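Local coordinates for protein Esterase/lipase (Lactobacillus rhamnosus, PDB 4N5H) that probably hydrolyses carboxylic esters, and may transfer acyl groups, as a serine esterase of the alpha/beta hydrolase fold, at residues Y41-Q51 with D118-L126. The protein carries 1 engineered substitution. Sequence-based numbering, arbitrary orientation.
Sequences YRYEQSADPQQ and DIFASLRWL
Two partners grip OD1 of Asp118 on helix 112-129: Gln51 NE2 donates to it over 2.9 Å, and a water shared with Glu44 donates at 2.6 Å. The hydrogen bond from the amide is fairly straight, with an N-H...O angle of 163°, and OD1 lies in the amide plane of Gln51, yet the amide comes from above the carboxylate plane. Gln51 is held at its other end too, its OE1 accepting a hydrogen bond from Ser46 OG at 2.6 Å, which fixes the rotation of the amide. By lying between Glu44 OE2 and Asp118 OD1, the water probably eases the repulsion of two like charges, while Arg105 forms a salt bridge with Asp118 OD2. The case illustrates how an alpha/beta hydrolase seats a helix beside its central sheet: the hairpin connection between antiparallel strands 35-42 and 52-58 folds against the helix flank. Tyr43 is its main wedge. With chi1 at 54°, CG sits between the backbone N and carbonyl carbon, and the ring lies along the helix, Ser122 CB over one face, 4.0 Å from the ring centroid, and the Gln51 backbone over the opposite one. Its hydroxyl continues past Asp118 CB to hydrogen-bond with Gly103 O. Farther along, the six-membered ring of Trp125 meets the Tyr41 ring obliquely, planes 52° apart, with Trp125 CZ2 3.6 Å from Tyr41 CD2; His275 of a second subunit packs against both rings.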
loop_
_atom_site.group_PDB
_atom_site.type_symbol
_atom_site.label_atom_id
_atom_site.label_comp_id
_atom_site.label_asym_id
_atom_site.label_seq_id
_atom_site.Cartn_x
_atom_site.Cartn_y
_atom_site.Cartn_z
ATOM N N TYR A 41 -21.647 5.944 3.699
ATOM C CA TYR A 41 -22.816 6.458 4.292
ATOM C C TYR A 41 -23.943 5.418 4.265
ATOM O O TYR A 41 -24.309 4.897 3.187
ATOM C CB TYR A 41 -23.320 7.617 3.463
ATOM C CG TYR A 41 -22.615 8.932 3.462
ATOM C CD1 TYR A 41 -21.717 9.300 2.425
ATOM C CD2 TYR A 41 -22.849 9.851 4.451
ATOM C CE1 TYR A 41 -21.144 10.543 2.380
ATOM C CE2 TYR A 41 -22.257 11.099 4.405
ATOM C CZ TYR A 41 -21.460 11.435 3.338
ATOM O OH TYR A 41 -20.956 12.750 3.308
ATOM N N ARG A 42 -24.567 5.173 5.429
ATOM C CA ARG A 42 -25.757 4.348 5.381
ATOM C C ARG A 42 -26.873 5.163 4.759
ATOM O O ARG A 42 -27.140 6.286 5.163
ATOM C CB ARG A 42 -26.175 3.993 6.822
ATOM C CG ARG A 42 -25.325 2.972 7.515
ATOM C CD ARG A 42 -25.785 2.822 8.955
ATOM N NE ARG A 42 -24.968 1.837 9.599
ATOM C CZ ARG A 42 -25.230 1.346 10.815
ATOM N NH1 ARG A 42 -26.347 1.681 11.432
ATOM N NH2 ARG A 42 -24.422 0.388 11.303
ATOM N N TYR A 43 -27.633 4.563 3.857
ATOM C CA TYR A 43 -28.771 5.277 3.310
ATOM C C TYR A 43 -30.170 4.865 3.891
ATOM O O TYR A 43 -31.179 5.433 3.482
ATOM C CB TYR A 43 -28.793 5.261 1.745
ATOM C CG TYR A 43 -28.728 3.950 1.052
ATOM C CD1 TYR A 43 -29.817 3.099 1.106
ATOM C CD2 TYR A 43 -27.575 3.499 0.358
ATOM C CE1 TYR A 43 -29.828 1.941 0.404
ATOM C CE2 TYR A 43 -27.586 2.300 -0.310
ATOM C CZ TYR A 43 -28.684 1.525 -0.288
ATOM O OH TYR A 43 -28.658 0.263 -0.951
ATOM N N GLU A 44 -30.126 3.925 4.808
ATOM C CA GLU A 44 -31.260 3.644 5.631
ATOM C C GLU A 44 -30.832 3.186 7.014
ATOM O O GLU A 44 -29.664 3.004 7.274
ATOM C CB GLU A 44 -32.216 2.740 4.863
ATOM C CG GLU A 44 -31.677 1.458 4.561
ATOM C CD GLU A 44 -32.593 0.635 3.551
ATOM O OE1 GLU A 44 -33.351 -0.217 4.074
ATOM O OE2 GLU A 44 -32.640 0.784 2.325
ATOM N N GLN A 45 -31.801 2.915 7.876
ATOM C CA GLN A 45 -31.447 2.466 9.228
ATOM C C GLN A 45 -31.108 0.997 9.226
ATOM O O GLN A 45 -31.955 0.160 9.609
ATOM C CB GLN A 45 -32.543 2.792 10.257
ATOM C CG GLN A 45 -32.889 4.264 10.360
ATOM C CD GLN A 45 -33.904 4.502 11.478
ATOM O OE1 GLN A 45 -34.982 3.918 11.491
ATOM N NE2 GLN A 45 -33.546 5.313 12.425
ATOM N N SER A 46 -29.915 0.630 8.759
ATOM C CA SER A 46 -29.535 -0.764 8.608
ATOM C C SER A 46 -28.044 -0.891 8.738
ATOM O O SER A 46 -27.291 -0.019 8.229
ATOM C CB SER A 46 -29.962 -1.141 7.176
ATOM O OG SER A 46 -29.384 -2.347 6.729
ATOM N N ALA A 47 -27.594 -2.038 9.237
ATOM C CA ALA A 47 -26.167 -2.347 9.316
ATOM C C ALA A 47 -25.757 -3.249 8.153
ATOM O O ALA A 47 -24.678 -3.803 8.191
ATOM C CB ALA A 47 -25.854 -3.022 10.641
ATOM N N ASP A 48 -26.652 -3.469 7.169
ATOM C CA ASP A 48 -26.294 -4.258 5.974
ATOM C C ASP A 48 -25.248 -3.456 5.225
ATOM O O ASP A 48 -25.552 -2.342 4.848
ATOM C CB ASP A 48 -27.510 -4.567 5.127
ATOM C CG ASP A 48 -27.225 -5.523 4.023
ATOM O OD1 ASP A 48 -28.100 -6.429 3.774
ATOM O OD2 ASP A 48 -26.106 -5.490 3.458
ATOM N N PRO A 49 -24.032 -3.962 5.097
ATOM C CA PRO A 49 -22.947 -3.197 4.484
ATOM C C PRO A 49 -23.238 -2.805 3.056
ATOM O O PRO A 49 -22.644 -1.824 2.534
ATOM C CB PRO A 49 -21.737 -4.119 4.513
ATOM C CG PRO A 49 -22.131 -5.326 5.288
ATOM C CD PRO A 49 -23.584 -5.317 5.520
ATOM N N GLN A 50 -24.102 -3.554 2.379
ATOM C CA GLN A 50 -24.494 -3.161 1.010
ATOM C C GLN A 50 -25.400 -1.992 0.961
ATOM O O GLN A 50 -25.531 -1.388 -0.137
ATOM C CB GLN A 50 -25.135 -4.293 0.206
ATOM C CG GLN A 50 -24.183 -5.424 -0.105
ATOM C CD GLN A 50 -23.289 -5.100 -1.319
ATOM O OE1 GLN A 50 -23.150 -3.933 -1.717
ATOM N NE2 GLN A 50 -22.618 -6.073 -1.793
ATOM N N GLN A 51 -26.093 -1.630 2.008
ATOM C CA GLN A 51 -27.044 -0.474 1.973
ATOM C C GLN A 51 -26.305 0.837 2.380
ATOM O O GLN A 51 -26.715 1.579 3.304
ATOM C CB GLN A 51 -28.289 -0.766 2.786
ATOM C CG GLN A 51 -29.085 -1.960 2.179
ATOM C CD GLN A 51 -30.282 -2.378 3.019
ATOM O OE1 GLN A 51 -30.155 -2.480 4.246
ATOM N NE2 GLN A 51 -31.467 -2.473 2.410
ATOM N N ASP A 118 -33.518 -0.785 -2.799
ATOM C CA ASP A 118 -32.227 -0.231 -2.303
ATOM C C ASP A 118 -31.798 0.960 -3.121
ATOM O O ASP A 118 -31.439 2.019 -2.588
ATOM C CB ASP A 118 -31.125 -1.283 -2.336
ATOM C CG ASP A 118 -31.305 -2.368 -1.268
ATOM O OD1 ASP A 118 -32.165 -2.205 -0.343
ATOM O OD2 ASP A 118 -30.586 -3.392 -1.341
ATOM N N ILE A 119 -31.882 0.821 -4.434
ATOM C CA ILE A 119 -31.511 1.992 -5.302
ATOM C C ILE A 119 -32.371 3.204 -5.060
ATOM O O ILE A 119 -31.857 4.321 -4.879
ATOM C CB ILE A 119 -31.425 1.577 -6.801
ATOM C CG1 ILE A 119 -30.392 0.520 -7.070
ATOM C CG2 ILE A 119 -31.213 2.747 -7.670
ATOM C CD1 ILE A 119 -30.478 -0.240 -8.388
ATOM N N PHE A 120 -33.709 3.022 -4.971
ATOM C CA PHE A 120 -34.575 4.162 -4.699
ATOM C C PHE A 120 -34.309 4.764 -3.306
ATOM O O PHE A 120 -34.384 5.973 -3.131
ATOM C CB PHE A 120 -36.052 3.776 -4.842
ATOM C CG PHE A 120 -36.585 4.048 -6.196
ATOM C CD1 PHE A 120 -36.411 3.062 -7.196
ATOM C CD2 PHE A 120 -37.173 5.258 -6.501
ATOM C CE1 PHE A 120 -36.846 3.307 -8.468
ATOM C CE2 PHE A 120 -37.628 5.530 -7.782
ATOM C CZ PHE A 120 -37.396 4.588 -8.765
ATOM N N ALA A 121 -33.926 3.935 -2.327
ATOM C CA ALA A 121 -33.574 4.494 -1.021
ATOM C C ALA A 121 -32.321 5.349 -1.046
ATOM O O ALA A 121 -32.268 6.427 -0.407
ATOM C CB ALA A 121 -33.335 3.366 -0.002
ATOM N N SER A 122 -31.328 4.943 -1.877
ATOM C CA SER A 122 -30.123 5.778 -2.069
ATOM C C SER A 122 -30.480 7.060 -2.777
ATOM O O SER A 122 -29.961 8.128 -2.407
ATOM C CB SER A 122 -29.014 5.050 -2.827
ATOM O OG SER A 122 -29.246 4.888 -4.205
ATOM N N LEU A 123 -31.415 7.029 -3.716
ATOM C CA LEU A 123 -31.827 8.288 -4.409
ATOM C C LEU A 123 -32.574 9.203 -3.428
ATOM O O LEU A 123 -32.374 10.393 -3.402
ATOM C CB LEU A 123 -32.782 7.990 -5.585
ATOM C CG LEU A 123 -32.276 7.045 -6.681
ATOM C CD1 LEU A 123 -33.359 6.801 -7.727
ATOM C CD2 LEU A 123 -31.119 7.580 -7.346
ATOM N N ARG A 124 -33.493 8.628 -2.623
ATOM C CA ARG A 124 -34.187 9.353 -1.614
ATOM C C ARG A 124 -33.250 9.980 -0.593
ATOM O O ARG A 124 -33.396 11.133 -0.244
ATOM C CB ARG A 124 -35.234 8.497 -0.894
ATOM C CG ARG A 124 -36.255 9.340 -0.143
ATOM C CD ARG A 124 -37.534 8.513 0.282
ATOM N NE ARG A 124 -37.876 7.519 -0.751
ATOM C CZ ARG A 124 -38.538 7.775 -1.876
ATOM N NH1 ARG A 124 -39.098 8.972 -2.063
ATOM N NH2 ARG A 124 -38.672 6.809 -2.790
ATOM N N TRP A 125 -32.264 9.225 -0.111
ATOM C CA TRP A 125 -31.239 9.788 0.728
ATOM C C TRP A 125 -30.591 11.001 0.082
ATOM O O TRP A 125 -30.444 12.068 0.691
ATOM C CB TRP A 125 -30.190 8.718 1.030
ATOM C CG TRP A 125 -29.193 9.153 2.076
ATOM C CD1 TRP A 125 -29.243 8.927 3.421
ATOM C CD2 TRP A 125 -27.996 9.872 1.846
ATOM N NE1 TRP A 125 -28.166 9.465 4.042
ATOM C CE2 TRP A 125 -27.335 10.001 3.096
ATOM C CE3 TRP A 125 -27.366 10.361 0.692
ATOM C CZ2 TRP A 125 -26.142 10.697 3.234
ATOM C CZ3 TRP A 125 -26.159 11.006 0.852
ATOM C CH2 TRP A 125 -25.593 11.208 2.096
ATOM N N LEU A 126 -30.196 10.845 -1.163
ATOM C CA LEU A 126 -29.531 11.964 -1.846
ATOM C C LEU A 126 -30.483 13.176 -1.974
ATOM O O LEU A 126 -30.036 14.342 -1.906
ATOM C CB LEU A 126 -29.019 11.507 -3.224
ATOM C CG LEU A 126 -27.974 12.437 -3.879
ATOM C CD1 LEU A 126 -26.656 12.437 -3.141
ATOM C CD2 LEU A 126 -27.721 11.941 -5.328
HETATM O O HOH W 1 -34.129 -0.858 0.751
#